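Local coordinates for ribosomal-protein-alanine acetyltransferase (Escherichia coli O157:H7, PDB 5ISV), which probably acetylates the N-terminal alanine of ribosomal protein bS18, using acetyl-CoA as the acetyl donor, at residues 31-34 with 35-38. Residues are numbered along the deposited sequence; the frame is centred on the assembly and turned at random.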
loop_
_atom_site.group_PDB
_atom_site.type_symbol
_atom_site.label_atom_id
_atom_site.label_comp_id
_atom_site.label_asym_id
_atom_site.label_seq_id
_atom_site.Cartn_x
_atom_site.Cartn_y
_atom_site.Cartn_z
ATOM N N THR A 31 -11.549 11.551 2.102
ATOM C CA THR A 31 -10.743 10.652 1.242
ATOM C C THR A 31 -10.715 9.231 1.777
ATOM O O THR A 31 -10.889 8.269 1.036
ATOM C CB THR A 31 -9.275 11.110 1.054
ATOM O OG1 THR A 31 -9.270 12.396 0.448
ATOM C CG2 THR A 31 -8.534 10.189 0.100
ATOM N N PHE A 32 -10.507 9.093 3.103
ATOM C CA PHE A 32 -10.585 7.746 3.673
ATOM C C PHE A 32 -11.907 7.059 3.453
ATOM O O PHE A 32 -11.947 5.902 3.083
ATOM C CB PHE A 32 -10.312 7.727 5.184
ATOM C CG PHE A 32 -8.848 7.560 5.580
ATOM C CD1 PHE A 32 -8.200 6.345 5.528
ATOM C CD2 PHE A 32 -8.145 8.668 5.984
ATOM C CE1 PHE A 32 -6.871 6.220 5.929
ATOM C CE2 PHE A 32 -6.831 8.563 6.410
ATOM C CZ PHE A 32 -6.189 7.332 6.328
ATOM N N ALA A 33 -13.000 7.754 3.739
ATOM C CA ALA A 33 -14.345 7.226 3.461
ATOM C C ALA A 33 -14.602 6.855 1.987
ATOM O O ALA A 33 -15.435 5.994 1.669
ATOM C CB ALA A 33 -15.378 8.253 3.878
ATOM N N SER A 34 -13.948 7.543 1.096
ATOM C CA SER A 34 -14.096 7.283 -0.345
ATOM C C SER A 34 -13.374 5.992 -0.753
ATOM O O SER A 34 -13.797 5.285 -1.664
ATOM C CB SER A 34 -13.539 8.454 -1.136
ATOM O OG SER A 34 -14.357 9.609 -0.967
ATOM N N ASN A 35 -12.287 5.670 -0.060
ATOM C CA ASN A 35 -11.419 4.564 -0.436
ATOM C C ASN A 35 -11.740 3.278 0.373
ATOM O O ASN A 35 -10.858 2.700 1.058
ATOM C CB ASN A 35 -9.950 5.003 -0.301
ATOM C CG ASN A 35 -9.416 5.742 -1.526
ATOM O OD1 ASN A 35 -9.063 5.149 -2.571
ATOM N ND2 ASN A 35 -9.382 7.075 -1.419
ATOM N N GLN A 36 -12.992 2.834 0.266
ATOM C CA GLN A 36 -13.450 1.593 0.874
ATOM C C GLN A 36 -14.581 0.963 0.060
ATOM O O GLN A 36 -15.082 1.548 -0.925
ATOM C CB GLN A 36 -13.902 1.839 2.320
ATOM C CG GLN A 36 -15.267 2.479 2.440
ATOM C CD GLN A 36 -15.634 2.750 3.887
ATOM O OE1 GLN A 36 -15.665 1.839 4.714
ATOM N NE2 GLN A 36 -15.924 4.006 4.199
ATOM N N GLY A 37 -14.936 -0.261 0.428
ATOM C CA GLY A 37 -16.080 -0.978 -0.168
ATOM C C GLY A 37 -15.686 -2.206 -0.960
ATOM O O GLY A 37 -14.589 -2.698 -0.797
ATOM N N GLU A 38 -16.553 -2.661 -1.869
ATOM C CA GLU A 38 -16.394 -3.988 -2.457
ATOM C C GLU A 38 -15.140 -4.169 -3.342
ATOM O O GLU A 38 -14.661 -5.277 -3.445
ATOM C CB GLU A 38 -17.684 -4.494 -3.128
ATOM C CG GLU A 38 -17.943 -4.093 -4.561
ATOM C CD GLU A 38 -19.257 -4.683 -5.078
ATOM O OE1 GLU A 38 -19.607 -5.840 -4.725
ATOM O OE2 GLU A 38 -19.948 -3.994 -5.855
HETATM O O HOH W 1 -9.786 4.129 3.253
#
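At the C-terminal end of helix 29-34, side-chain amides supplement the fading backbone bonds: that of N35 joins backbone donors at T31 O, and that of Q36 meets A33 O. N35, the first residue to leave helical backbone angles, uses two donors. Its ND2 reaches T31 O at 3.1 Å in a nearly straight bond, with the oxygen close to the amide plane but the nitrogen well above the carbonyl plane. With CG beside the backbone N and anti to the carbonyl carbon (chi1 -84°), the amide is carried back along the helix, next to the side chain of T31, with N35 ND2 3.6 Å from T31 CG2. The backbone N of N35 bonds to F32 O at 3.2 Å. T31 O collects three N-H groups: the side-chain amide of N35 and, more weakly, the backbone N-H groups of N35 and S34. Y40 OH holds the other end of the amide, at OD1, and so helps fix its rotation.

In this GNAT fold helix 29-34 leads through this loop to strand 43-47; F32 packs on helix 12-22, its side chain about 7 Å from that of A70, predicted to bind acetyl-CoA. Across the turn, Q36 extends beyond CG to bring NE2 within 3.3 Å of A33 O, at 166°; its OE1 bonds to T9 OG1, tying the loop to the connection between strand 2-6 and helix 12-22. A water donates to both F32 O and N35 O, each at 2.8 Å.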